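Side-chain contacts in regulatory protein SWI6 (Saccharomyces cerevisiae, PDB 1SW6), which serves as the shared subunit of the SBF and MBF complexes that drive cell-cycle-dependent transcription in budding yeast, represented here by its ankyrin-repeat domain: residues T203-I208 / D226-W231; A220-L225 / N295-D300; W137-A142 / V169-S174. One frame throughout, in Å; residues are numbered along the deposited sequence.

Contact 1 (T203-I208 / D226-W231)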
ATOM      1  N   THR A 203       0.199  -2.699  20.714  1.00 35.18           N
ATOM      2  CA  THR A 203      -0.857  -3.700  20.610  1.00 34.22           C
ATOM      3  C   THR A 203      -1.860  -3.296  19.540  1.00 34.67           C
ATOM      4  O   THR A 203      -1.706  -2.251  18.890  1.00 32.84           O
ATOM      5  CB  THR A 203      -1.600  -3.821  21.937  1.00 35.01           C
ATOM      6  OG1 THR A 203      -2.448  -2.674  22.116  1.00 33.81           O
ATOM      7  CG2 THR A 203      -0.585  -3.872  23.088  1.00 32.14           C
ATOM      8  N   ILE A 204      -2.890  -4.123  19.363  1.00 34.43           N
ATOM      9  CA  ILE A 204      -3.918  -3.839  18.379  1.00 33.73           C
ATOM     10  C   ILE A 204      -4.638  -2.541  18.755  1.00 33.69           C
ATOM     11  O   ILE A 204      -5.070  -1.789  17.880  1.00 32.20           O
ATOM     12  CB  ILE A 204      -4.941  -5.000  18.278  1.00 35.78           C
ATOM     13  CG1 ILE A 204      -5.934  -4.716  17.149  1.00 37.67           C
ATOM     14  CG2 ILE A 204      -5.671  -5.178  19.586  1.00 36.91           C
ATOM     15  CD1 ILE A 204      -5.294  -4.825  15.760  1.00 39.35           C
ATOM     16  N   LEU A 205      -4.758  -2.268  20.055  1.00 32.90           N
ATOM     17  CA  LEU A 205      -5.424  -1.041  20.496  1.00 34.06           C
ATOM     18  C   LEU A 205      -4.608   0.187  20.157  1.00 32.73           C
ATOM     19  O   LEU A 205      -5.161   1.230  19.850  1.00 32.94           O
ATOM     20  CB  LEU A 205      -5.690  -1.045  22.003  1.00 33.71           C
ATOM     21  CG  LEU A 205      -6.787  -1.975  22.512  1.00 36.68           C
ATOM     22  CD1 LEU A 205      -7.049  -1.706  24.003  1.00 35.83           C
ATOM     23  CD2 LEU A 205      -8.059  -1.740  21.691  1.00 36.57           C
ATOM     24  N   HIS A 206      -3.288   0.079  20.227  1.00 33.90           N
ATOM     25  CA  HIS A 206      -2.456   1.235  19.910  1.00 34.24           C
ATOM     26  C   HIS A 206      -2.683   1.605  18.456  1.00 34.20           C
ATOM     27  O   HIS A 206      -2.809   2.775  18.122  1.00 34.21           O
ATOM     28  CB  HIS A 206      -0.970   0.931  20.118  1.00 33.18           C
ATOM     29  CG  HIS A 206      -0.522   1.027  21.540  1.00 33.28           C
ATOM     30  ND1 HIS A 206      -0.261  -0.081  22.315  1.00 32.09           N
ATOM     31  CD2 HIS A 206      -0.267   2.104  22.323  1.00 33.43           C
ATOM     32  CE1 HIS A 206       0.139   0.306  23.512  1.00 32.69           C
ATOM     33  NE2 HIS A 206       0.144   1.628  23.544  1.00 33.11           N
ATOM     34  N   HIS A 207      -2.742   0.593  17.596  1.00 32.90           N
ATOM     35  CA  HIS A 207      -2.936   0.822  16.174  1.00 34.46           C
ATOM     36  C   HIS A 207      -4.311   1.381  15.843  1.00 33.37           C
ATOM     37  O   HIS A 207      -4.428   2.230  14.958  1.00 34.60           O
ATOM     38  CB  HIS A 207      -2.672  -0.473  15.386  1.00 35.35           C
ATOM     39  CG  HIS A 207      -1.225  -0.861  15.333  1.00 37.82           C
ATOM     40  ND1 HIS A 207      -0.290  -0.159  14.599  1.00 38.96           N
ATOM     41  CD2 HIS A 207      -0.545  -1.860  15.946  1.00 38.99           C
ATOM     42  CE1 HIS A 207       0.900  -0.708  14.764  1.00 40.25           C
ATOM     43  NE2 HIS A 207       0.773  -1.742  15.577  1.00 39.55           N
ATOM     44  N   ILE A 208      -5.348   0.924  16.546  1.00 32.33           N
ATOM     45  CA  ILE A 208      -6.700   1.420  16.296  1.00 31.08           C
ATOM     46  C   ILE A 208      -6.686   2.927  16.546  1.00 32.92           C
ATOM     47  O   ILE A 208      -7.123   3.723  15.710  1.00 30.29           O
ATOM     48  CB  ILE A 208      -7.743   0.756  17.234  1.00 30.21           C
ATOM     49  CG1 ILE A 208      -7.906  -0.729  16.872  1.00 31.28           C
ATOM     50  CG2 ILE A 208      -9.075   1.498  17.136  1.00 29.32           C
ATOM     51  CD1 ILE A 208      -8.978  -1.445  17.647  1.00 26.31           C
ATOM     52  N   ASP A 226     -15.104  -0.570  19.401  1.00 31.75           N
ATOM     53  CA  ASP A 226     -16.337  -1.086  19.996  1.00 32.42           C
ATOM     54  C   ASP A 226     -16.616  -2.534  19.608  1.00 31.60           C
ATOM     55  O   ASP A 226     -17.036  -3.319  20.444  1.00 32.09           O
ATOM     56  CB  ASP A 226     -17.538  -0.204  19.632  1.00 33.62           C
ATOM     57  CG  ASP A 226     -17.455   1.184  20.250  1.00 36.96           C
ATOM     58  OD1 ASP A 226     -16.803   1.340  21.309  1.00 35.49           O
ATOM     59  OD2 ASP A 226     -18.050   2.124  19.684  1.00 37.89           O
ATOM     60  N   ILE A 227     -16.386  -2.886  18.348  1.00 32.27           N
ATOM     61  CA  ILE A 227     -16.598  -4.264  17.907  1.00 33.49           C
ATOM     62  C   ILE A 227     -15.676  -5.209  18.675  1.00 32.98           C
ATOM     63  O   ILE A 227     -16.085  -6.294  19.069  1.00 32.38           O
ATOM     64  CB  ILE A 227     -16.314  -4.451  16.387  1.00 34.86           C
ATOM     65  CG1 ILE A 227     -17.440  -3.834  15.557  1.00 34.90           C
ATOM     66  CG2 ILE A 227     -16.177  -5.930  16.053  1.00 34.49           C
ATOM     67  CD1 ILE A 227     -18.802  -4.421  15.857  1.00 33.66           C
ATOM     68  N   LEU A 228     -14.427  -4.795  18.882  1.00 32.15           N
ATOM     69  CA  LEU A 228     -13.472  -5.622  19.611  1.00 29.58           C
ATOM     70  C   LEU A 228     -13.935  -5.882  21.056  1.00 30.29           C
ATOM     71  O   LEU A 228     -13.900  -7.023  21.532  1.00 27.35           O
ATOM     72  CB  LEU A 228     -12.092  -4.949  19.622  1.00 30.85           C
ATOM     73  CG  LEU A 228     -10.989  -5.636  20.441  1.00 31.99           C
ATOM     74  CD1 LEU A 228     -10.956  -7.118  20.121  1.00 34.36           C
ATOM     75  CD2 LEU A 228      -9.640  -5.010  20.136  1.00 34.06           C
ATOM     76  N   MET A 229     -14.360  -4.828  21.751  1.00 30.56           N
ATOM     77  CA  MET A 229     -14.824  -4.986  23.131  1.00 31.14           C
ATOM     78  C   MET A 229     -16.086  -5.862  23.180  1.00 32.26           C
ATOM     79  O   MET A 229     -16.179  -6.779  23.996  1.00 32.28           O
ATOM     80  CB  MET A 229     -15.091  -3.622  23.767  1.00 30.38           C
ATOM     81  CG  MET A 229     -13.837  -2.765  23.966  1.00 30.52           C
ATOM     82  SD  MET A 229     -12.570  -3.583  24.991  1.00 34.36           S
ATOM     83  CE  MET A 229     -13.418  -3.560  26.589  1.00 32.70           C
ATOM     84  N   GLY A 230     -17.047  -5.593  22.300  1.00 32.85           N
ATOM     85  CA  GLY A 230     -18.251  -6.404  22.274  1.00 31.50           C
ATOM     86  C   GLY A 230     -17.938  -7.867  21.980  1.00 32.62           C
ATOM     87  O   GLY A 230     -18.517  -8.776  22.593  1.00 31.87           O
ATOM     88  N   TRP A 231     -17.012  -8.102  21.051  1.00 32.92           N
ATOM     89  CA  TRP A 231     -16.628  -9.466  20.670  1.00 33.16           C
ATOM     90  C   TRP A 231     -16.077 -10.240  21.865  1.00 34.33           C
ATOM     91  O   TRP A 231     -16.397 -11.418  22.058  1.00 32.80           O
ATOM     92  CB  TRP A 231     -15.565  -9.442  19.561  1.00 31.40           C
ATOM     93  CG  TRP A 231     -15.181 -10.828  19.045  1.00 30.41           C
ATOM     94  CD1 TRP A 231     -15.777 -11.525  18.027  1.00 30.05           C
ATOM     95  CD2 TRP A 231     -14.133 -11.667  19.542  1.00 29.20           C
ATOM     96  NE1 TRP A 231     -15.158 -12.744  17.862  1.00 30.01           N
ATOM     97  CE2 TRP A 231     -14.147 -12.855  18.779  1.00 28.78           C
ATOM     98  CE3 TRP A 231     -13.177 -11.530  20.559  1.00 30.67           C
ATOM     99  CZ2 TRP A 231     -13.243 -13.902  19.000  1.00 30.22           C
ATOM    100  CZ3 TRP A 231     -12.274 -12.571  20.778  1.00 31.49           C
ATOM    101  CH2 TRP A 231     -12.318 -13.744  20.000  1.00 31.20           C
TER
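A single methyl group carries this whole contact: CD2 of Leu228 is the atom that Ile204, Leu205 and Ile208 all approach. The axes of the two segments, both from the third ankyrin repeat, come no closer than 12.1 Å and run antiparallel at 152°, so the side chains must reach far to meet. Leu228 does most of the reaching. Its CG lies anti to the backbone N (chi1 175°), which, with CB already directed at the other helix, carries CD2 to the three side chains. Ile204 meets it with the CG2 branch, 4.0 Å from Leu228 CD2, while its other arm, CG1, is turned anti to its own backbone N. Leu205 starts out less directly, but its CD2 swings round to lie 4.0 Å from Leu228 CD2. Ile208, one turn further on, closes the group more loosely, with CD1 4.4 Å from the same Leu228 CD2. The methyl thus meets the ends of three aliphatic side chains in an apolar contact, buried throughout.

The three are presented by a helix start with its own fastening. Thr203 and His206 form a capping box: Thr203 N donates to His206 ND1 at 3.1 Å, a nearly straight bond entering 18° out of the imidazole plane, and Thr203 OG1 weakly accepts from Leu205 N.

Neighbouring helices pack on the same residues. Ile204 and Ile208 also touch Val172 of helix 167-173, Leu205 rests on Met275 of helix 268-276, and Leu228 meets Leu194 in the loop that follows helix 183-190.

Contact 2 (A220-L225 / N295-D300)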
ATOM      1  N   ALA A 220     -14.023   4.515  11.354  1.00 34.98           N
ATOM      2  CA  ALA A 220     -13.529   3.136  11.341  1.00 34.14           C
ATOM      3  C   ALA A 220     -12.903   2.729  12.675  1.00 32.82           C
ATOM      4  O   ALA A 220     -13.192   1.661  13.206  1.00 32.94           O
ATOM      5  CB  ALA A 220     -12.510   2.952  10.219  1.00 32.29           C
ATOM      6  N   ALA A 221     -12.043   3.581  13.216  1.00 32.80           N
ATOM      7  CA  ALA A 221     -11.385   3.267  14.479  1.00 33.09           C
ATOM      8  C   ALA A 221     -12.372   3.157  15.639  1.00 33.09           C
ATOM      9  O   ALA A 221     -12.206   2.318  16.526  1.00 34.36           O
ATOM     10  CB  ALA A 221     -10.315   4.307  14.789  1.00 31.16           C
ATOM     11  N   LYS A 222     -13.394   3.999  15.650  1.00 34.95           N
ATOM     12  CA  LYS A 222     -14.380   3.930  16.717  1.00 35.92           C
ATOM     13  C   LYS A 222     -15.058   2.569  16.587  1.00 35.63           C
ATOM     14  O   LYS A 222     -15.233   1.837  17.563  1.00 34.39           O
ATOM     15  CB  LYS A 222     -15.416   5.041  16.549  1.00 39.47           C
ATOM     16  CG  LYS A 222     -16.538   5.055  17.599  1.00 42.30           C
ATOM     17  CD  LYS A 222     -16.021   5.536  18.949  1.00 43.82           C
ATOM     18  CE  LYS A 222     -17.160   5.994  19.855  1.00 45.44           C
ATOM     19  NZ  LYS A 222     -18.136   4.910  20.176  1.00 47.95           N
ATOM     20  N   TYR A 223     -15.425   2.235  15.358  1.00 35.08           N
ATOM     21  CA  TYR A 223     -16.090   0.974  15.051  1.00 33.41           C
ATOM     22  C   TYR A 223     -15.251  -0.232  15.462  1.00 32.71           C
ATOM     23  O   TYR A 223     -15.758  -1.172  16.084  1.00 34.33           O
ATOM     24  CB  TYR A 223     -16.369   0.916  13.553  1.00 33.14           C
ATOM     25  CG  TYR A 223     -16.955  -0.386  13.056  1.00 33.09           C
ATOM     26  CD1 TYR A 223     -18.327  -0.617  13.110  1.00 32.68           C
ATOM     27  CD2 TYR A 223     -16.141  -1.354  12.465  1.00 32.73           C
ATOM     28  CE1 TYR A 223     -18.883  -1.775  12.575  1.00 34.15           C
ATOM     29  CE2 TYR A 223     -16.687  -2.519  11.928  1.00 36.06           C
ATOM     30  CZ  TYR A 223     -18.062  -2.714  11.982  1.00 34.88           C
ATOM     31  OH  TYR A 223     -18.618  -3.817  11.382  1.00 40.21           O
ATOM     32  N   TYR A 224     -13.968  -0.209  15.106  1.00 31.64           N
ATOM     33  CA  TYR A 224     -13.062  -1.304  15.440  1.00 31.15           C
ATOM     34  C   TYR A 224     -12.959  -1.506  16.953  1.00 30.93           C
ATOM     35  O   TYR A 224     -13.050  -2.635  17.456  1.00 30.59           O
ATOM     36  CB  TYR A 224     -11.671  -1.031  14.838  1.00 30.22           C
ATOM     37  CG  TYR A 224     -11.630  -1.101  13.319  1.00 27.82           C
ATOM     38  CD1 TYR A 224     -10.717  -0.345  12.599  1.00 28.61           C
ATOM     39  CD2 TYR A 224     -12.500  -1.942  12.607  1.00 29.23           C
ATOM     40  CE1 TYR A 224     -10.658  -0.410  11.192  1.00 28.49           C
ATOM     41  CE2 TYR A 224     -12.457  -2.016  11.199  1.00 29.16           C
ATOM     42  CZ  TYR A 224     -11.534  -1.243  10.503  1.00 30.30           C
ATOM     43  OH  TYR A 224     -11.498  -1.271   9.126  1.00 30.43           O
ATOM     44  N   LEU A 225     -12.789  -0.405  17.673  1.00 30.40           N
ATOM     45  CA  LEU A 225     -12.684  -0.452  19.127  1.00 31.19           C
ATOM     46  C   LEU A 225     -13.922  -1.058  19.773  1.00 30.97           C
ATOM     47  O   LEU A 225     -13.805  -1.967  20.599  1.00 32.37           O
ATOM     48  CB  LEU A 225     -12.453   0.949  19.688  1.00 28.73           C
ATOM     49  CG  LEU A 225     -12.497   1.077  21.218  1.00 32.13           C
ATOM     50  CD1 LEU A 225     -11.498   0.104  21.849  1.00 31.51           C
ATOM     51  CD2 LEU A 225     -12.168   2.503  21.625  1.00 29.64           C
ATOM     52  N   ASN A 295      -8.606  14.060  19.137  1.00 57.71           N
ATOM     53  CA  ASN A 295      -9.911  13.511  18.774  1.00 58.63           C
ATOM     54  C   ASN A 295     -10.629  13.060  20.051  1.00 57.57           C
ATOM     55  O   ASN A 295     -10.388  11.971  20.565  1.00 57.64           O
ATOM     56  CB  ASN A 295      -9.706  12.345  17.799  1.00 61.98           C
ATOM     57  CG  ASN A 295     -10.960  11.512  17.594  1.00 65.74           C
ATOM     58  OD1 ASN A 295     -12.066  12.044  17.441  1.00 68.17           O
ATOM     59  ND2 ASN A 295     -10.787  10.191  17.569  1.00 65.87           N
ATOM     60  N   ILE A 296     -11.510  13.915  20.558  1.00 56.62           N
ATOM     61  CA  ILE A 296     -12.246  13.647  21.788  1.00 56.59           C
ATOM     62  C   ILE A 296     -13.156  12.418  21.740  1.00 55.43           C
ATOM     63  O   ILE A 296     -13.383  11.764  22.763  1.00 54.85           O
ATOM     64  CB  ILE A 296     -13.107  14.864  22.194  1.00 58.07           C
ATOM     65  CG1 ILE A 296     -13.764  14.607  23.553  1.00 59.58           C
ATOM     66  CG2 ILE A 296     -14.177  15.121  21.137  1.00 59.26           C
ATOM     67  CD1 ILE A 296     -14.552  15.779  24.100  1.00 61.25           C
ATOM     68  N   SER A 297     -13.680  12.111  20.560  1.00 52.99           N
ATOM     69  CA  SER A 297     -14.566  10.969  20.400  1.00 51.08           C
ATOM     70  C   SER A 297     -13.987   9.661  20.948  1.00 48.22           C
ATOM     71  O   SER A 297     -14.596   9.021  21.798  1.00 47.18           O
ATOM     72  CB  SER A 297     -14.918  10.793  18.922  1.00 52.12           C
ATOM     73  OG  SER A 297     -15.576   9.555  18.704  1.00 55.74           O
ATOM     74  N   ILE A 298     -12.808   9.272  20.468  1.00 45.19           N
ATOM     75  CA  ILE A 298     -12.195   8.030  20.907  1.00 43.44           C
ATOM     76  C   ILE A 298     -11.564   8.141  22.304  1.00 42.25           C
ATOM     77  O   ILE A 298     -11.386   7.139  22.990  1.00 39.85           O
ATOM     78  CB  ILE A 298     -11.181   7.521  19.840  1.00 45.10           C
ATOM     79  CG1 ILE A 298     -10.964   6.019  20.006  1.00 44.74           C
ATOM     80  CG2 ILE A 298      -9.871   8.275  19.941  1.00 46.00           C
ATOM     81  CD1 ILE A 298     -10.348   5.368  18.799  1.00 45.57           C
ATOM     82  N   VAL A 299     -11.254   9.362  22.737  1.00 40.44           N
ATOM     83  CA  VAL A 299     -10.701   9.569  24.073  1.00 38.85           C
ATOM     84  C   VAL A 299     -11.779   9.194  25.098  1.00 38.53           C
ATOM     85  O   VAL A 299     -11.512   8.471  26.060  1.00 37.31           O
ATOM     86  CB  VAL A 299     -10.317  11.041  24.316  1.00 38.21           C
ATOM     87  CG1 VAL A 299      -9.995  11.255  25.798  1.00 37.10           C
ATOM     88  CG2 VAL A 299      -9.138  11.421  23.448  1.00 37.57           C
ATOM     89  N   ASP A 300     -12.993   9.696  24.890  1.00 38.31           N
ATOM     90  CA  ASP A 300     -14.102   9.406  25.795  1.00 39.63           C
ATOM     91  C   ASP A 300     -14.487   7.933  25.766  1.00 38.39           C
ATOM     92  O   ASP A 300     -14.780   7.354  26.805  1.00 37.40           O
ATOM     93  CB  ASP A 300     -15.320  10.265  25.448  1.00 42.65           C
ATOM     94  CG  ASP A 300     -15.137  11.729  25.840  1.00 48.53           C
ATOM     95  OD1 ASP A 300     -16.033  12.539  25.514  1.00 49.70           O
ATOM     96  OD2 ASP A 300     -14.104  12.071  26.470  1.00 49.36           O
TER
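Ile298 reaches between Ala221 and Leu225 where the third and fourth ankyrin repeats stack side by side. The segments 220-225 and 296-300 of helices 218-234 and 296-304 run almost parallel, at 11°, with axes 10.3 Å apart at closest approach, as expected of equivalent helices in successive repeats. The close-packed part is buried and wholly aliphatic. Ile298 extends CG1 anti to its backbone N (chi1 -158°) and keeps chi2 extended as well, so the side chain points like a finger at the neighbouring helix. Its terminal CD1 stops 4.1 Å from Ala221 CB and 4.2 Å from Ala221 O, so the tip lies close to the backbone. Further back along the finger, CG1 of Ile298 passes 4.1 Å from Leu225 CD2, and the two side chains meet at a slant. Ile209 and Ser212 of helix 204-212 also touch Ile298.

The other flank is partly exposed, with a hydroxyl against methylenes in place of an apolar fit. There Lys222 passes alongside Ser297, meeting the hydroxyl with its methylenes and not with its ammonium group. That end is engaged instead in a salt bridge with Asp226, one turn along its own helix. Bends at chi2 and chi4 turn the lysine chain along its own helix towards Asp226, with CD and CE beside Ser297. Ser297 OG lies the same 4.1 Å from both CD and CE of Lys222.

Contact 3 (W137-A142 / V169-S174)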
ATOM      1  N   TRP A 137      -2.019  -9.021   3.187  1.00 38.59           N
ATOM      2  CA  TRP A 137      -2.615  -8.404   2.003  1.00 39.56           C
ATOM      3  C   TRP A 137      -4.120  -8.602   1.967  1.00 37.99           C
ATOM      4  O   TRP A 137      -4.881  -7.646   1.782  1.00 35.94           O
ATOM      5  CB  TRP A 137      -2.020  -9.006   0.729  1.00 42.74           C
ATOM      6  CG  TRP A 137      -0.716  -8.419   0.297  1.00 48.29           C
ATOM      7  CD1 TRP A 137       0.160  -7.694   1.055  1.00 50.68           C
ATOM      8  CD2 TRP A 137      -0.117  -8.548  -0.995  1.00 51.69           C
ATOM      9  NE1 TRP A 137       1.271  -7.363   0.314  1.00 51.25           N
ATOM     10  CE2 TRP A 137       1.127  -7.876  -0.948  1.00 52.38           C
ATOM     11  CE3 TRP A 137      -0.509  -9.168  -2.192  1.00 53.82           C
ATOM     12  CZ2 TRP A 137       1.982  -7.807  -2.052  1.00 54.14           C
ATOM     13  CZ3 TRP A 137       0.345  -9.099  -3.293  1.00 54.72           C
ATOM     14  CH2 TRP A 137       1.575  -8.422  -3.212  1.00 55.13           C
ATOM     15  N   LEU A 138      -4.539  -9.850   2.144  1.00 36.13           N
ATOM     16  CA  LEU A 138      -5.955 -10.201   2.107  1.00 35.94           C
ATOM     17  C   LEU A 138      -6.779  -9.633   3.256  1.00 35.46           C
ATOM     18  O   LEU A 138      -7.965  -9.340   3.087  1.00 34.00           O
ATOM     19  CB  LEU A 138      -6.101 -11.722   2.034  1.00 36.28           C
ATOM     20  CG  LEU A 138      -5.708 -12.226   0.642  1.00 36.54           C
ATOM     21  CD1 LEU A 138      -5.741 -13.737   0.566  1.00 39.85           C
ATOM     22  CD2 LEU A 138      -6.676 -11.643  -0.358  1.00 37.68           C
ATOM     23  N   THR A 139      -6.153  -9.467   4.419  1.00 34.95           N
ATOM     24  CA  THR A 139      -6.848  -8.915   5.577  1.00 34.65           C
ATOM     25  C   THR A 139      -6.982  -7.397   5.415  1.00 35.66           C
ATOM     26  O   THR A 139      -8.009  -6.801   5.762  1.00 34.09           O
ATOM     27  CB  THR A 139      -6.082  -9.226   6.887  1.00 36.15           C
ATOM     28  OG1 THR A 139      -6.171 -10.634   7.174  1.00 35.63           O
ATOM     29  CG2 THR A 139      -6.665  -8.432   8.060  1.00 33.75           C
ATOM     30  N   SER A 140      -5.942  -6.777   4.870  1.00 35.87           N
ATOM     31  CA  SER A 140      -5.938  -5.331   4.678  1.00 37.71           C
ATOM     32  C   SER A 140      -7.060  -4.916   3.729  1.00 37.06           C
ATOM     33  O   SER A 140      -7.558  -3.799   3.773  1.00 36.99           O
ATOM     34  CB  SER A 140      -4.592  -4.896   4.095  1.00 37.38           C
ATOM     35  OG  SER A 140      -4.484  -3.484   4.059  1.00 42.82           O
ATOM     36  N   ILE A 141      -7.457  -5.857   2.890  1.00 37.19           N
ATOM     37  CA  ILE A 141      -8.467  -5.640   1.873  1.00 36.66           C
ATOM     38  C   ILE A 141      -9.840  -6.173   2.266  1.00 35.77           C
ATOM     39  O   ILE A 141     -10.762  -6.202   1.456  1.00 35.57           O
ATOM     40  CB  ILE A 141      -7.952  -6.288   0.553  1.00 37.78           C
ATOM     41  CG1 ILE A 141      -7.876  -5.229  -0.521  1.00 37.11           C
ATOM     42  CG2 ILE A 141      -8.752  -7.518   0.177  1.00 37.21           C
ATOM     43  CD1 ILE A 141      -6.849  -4.189  -0.216  1.00 40.71           C
ATOM     44  N   ALA A 142      -9.964  -6.591   3.519  1.00 34.89           N
ATOM     45  CA  ALA A 142     -11.210  -7.130   4.047  1.00 35.71           C
ATOM     46  C   ALA A 142     -11.764  -8.316   3.263  1.00 37.20           C
ATOM     47  O   ALA A 142     -12.982  -8.541   3.255  1.00 37.39           O
ATOM     48  CB  ALA A 142     -12.268  -6.031   4.139  1.00 33.35           C
ATOM     49  N   VAL A 169      -3.470  -6.439  12.529  1.00 29.51           N
ATOM     50  CA  VAL A 169      -3.092  -5.027  12.624  1.00 29.92           C
ATOM     51  C   VAL A 169      -3.438  -4.311  11.301  1.00 30.40           C
ATOM     52  O   VAL A 169      -3.802  -3.140  11.295  1.00 30.64           O
ATOM     53  CB  VAL A 169      -1.570  -4.887  12.949  1.00 31.21           C
ATOM     54  CG1 VAL A 169      -1.096  -3.430  12.767  1.00 32.49           C
ATOM     55  CG2 VAL A 169      -1.322  -5.326  14.395  1.00 30.11           C
ATOM     56  N   LYS A 170      -3.343  -5.027  10.182  1.00 30.64           N
ATOM     57  CA  LYS A 170      -3.669  -4.448   8.880  1.00 31.13           C
ATOM     58  C   LYS A 170      -5.154  -4.132   8.808  1.00 30.73           C
ATOM     59  O   LYS A 170      -5.562  -3.144   8.192  1.00 30.27           O
ATOM     60  CB  LYS A 170      -3.285  -5.415   7.754  1.00 32.70           C
ATOM     61  CG  LYS A 170      -1.791  -5.693   7.710  1.00 35.27           C
ATOM     62  CD  LYS A 170      -1.020  -4.376   7.721  1.00 37.65           C
ATOM     63  CE  LYS A 170       0.424  -4.580   8.118  1.00 39.27           C
ATOM     64  NZ  LYS A 170       1.126  -3.277   8.213  1.00 39.93           N
ATOM     65  N   ALA A 171      -5.960  -4.964   9.461  1.00 29.99           N
ATOM     66  CA  ALA A 171      -7.399  -4.753   9.489  1.00 30.13           C
ATOM     67  C   ALA A 171      -7.728  -3.423  10.141  1.00 31.15           C
ATOM     68  O   ALA A 171      -8.664  -2.733   9.723  1.00 31.34           O
ATOM     69  CB  ALA A 171      -8.088  -5.882  10.259  1.00 29.44           C
ATOM     70  N   VAL A 172      -6.978  -3.043  11.170  1.00 30.90           N
ATOM     71  CA  VAL A 172      -7.306  -1.782  11.828  1.00 31.67           C
ATOM     72  C   VAL A 172      -6.560  -0.559  11.313  1.00 32.95           C
ATOM     73  O   VAL A 172      -6.803   0.552  11.780  1.00 32.44           O
ATOM     74  CB  VAL A 172      -7.150  -1.881  13.364  1.00 29.72           C
ATOM     75  CG1 VAL A 172      -8.118  -2.949  13.898  1.00 27.26           C
ATOM     76  CG2 VAL A 172      -5.714  -2.217  13.738  1.00 26.91           C
ATOM     77  N   LYS A 173      -5.674  -0.750  10.339  1.00 33.55           N
ATOM     78  CA  LYS A 173      -4.949   0.379   9.767  1.00 34.64           C
ATOM     79  C   LYS A 173      -5.563   0.837   8.442  1.00 35.21           C
ATOM     80  O   LYS A 173      -5.073   1.791   7.828  1.00 35.74           O
ATOM     81  CB  LYS A 173      -3.468   0.038   9.578  1.00 36.24           C
ATOM     82  CG  LYS A 173      -2.720  -0.079  10.893  1.00 39.33           C
ATOM     83  CD  LYS A 173      -1.246  -0.376  10.684  1.00 43.69           C
ATOM     84  CE  LYS A 173      -0.522   0.806  10.051  1.00 44.53           C
ATOM     85  NZ  LYS A 173       0.946   0.593  10.118  1.00 48.57           N
ATOM     86  N   SER A 174      -6.627   0.158   8.003  1.00 34.16           N
ATOM     87  CA  SER A 174      -7.338   0.528   6.771  1.00 33.72           C
ATOM     88  C   SER A 174      -8.843   0.553   7.081  1.00 33.60           C
ATOM     89  O   SER A 174      -9.294  -0.081   8.047  1.00 31.69           O
ATOM     90  CB  SER A 174      -7.046  -0.471   5.647  1.00 34.44           C
ATOM     91  OG  SER A 174      -7.689  -1.706   5.874  1.00 36.72           O
TER
HETATM   92  O   HOH W   1      -4.044  -2.114   6.174  1.00 33.95           O
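Lys170 opens the contact from helix 167-173, laying the base of its side chain against Ser140 near the end of helix 134-140. Lys170 CB comes within 3.9 Å of Ser140 CB, and the backbones are correspondingly close, with CA atoms 4.9 Å apart. Beyond CB the lysine chain bends at chi2 and leads away, ending in a salt bridge with Glu165. The carbonyl of Lys170 has a different link: a water donates to Lys170 O at 2.7 Å and lies 2.6 Å from Ser140 OG, joining Lys170 backbone to Ser140 side chain. Ser140 OG points to this site because it stands anti to its backbone N (chi1 -172°); it also makes a weak hydrogen bond with Met214 O of the second subunit, whose Met214 packs on Trp137.

At Ala171 the contact becomes apolar. Its CB packs 3.7 Å from Thr139 CG2, the methyl that Thr139 directs across the interface while its OG1 turns back to bond Leu135 O in its own helix. Ser174 returns to the interface, its OG 3.0 Å from Ser140 O. A hydrogen bond from this hydroxyl is possible, but another acceptor competes for the same proton. The Ser140 carbonyl lies where helix 134-140 finishes in a Schellman motif, with Ala142 at positive phi.

The contact joins the first and second ankyrin repeats. Helix 144-152 packs behind Leu138 and Thr139, helix 176-179 touches Ala171 and Ala142 through Asn177, and helix 204-212 meets helix 167-173 through His207 on Val169.

Taken together, the three contacts trace how an ankyrin domain is built by stacking. Contact 3 comes first along the chain and joins repeats 1 and 2; contact 1 lies within repeat 3, and contact 2 joins repeats 3 and 4. Contacts 1 and 2 share helix 218-234, their segments alternate in sequence, and their centres are about 10 Å apart. Contact 3 is about 14 Å from contact 1 and 18 Å from contact 2, centre to centre. Leu205 CD2 packs on Leu225 CD1, while Tyr224 OH probably hydrogen-bonds Ser174 O. The contacts thus adjoin one another, and repeats 1 to 4 are joined in one continuous stack.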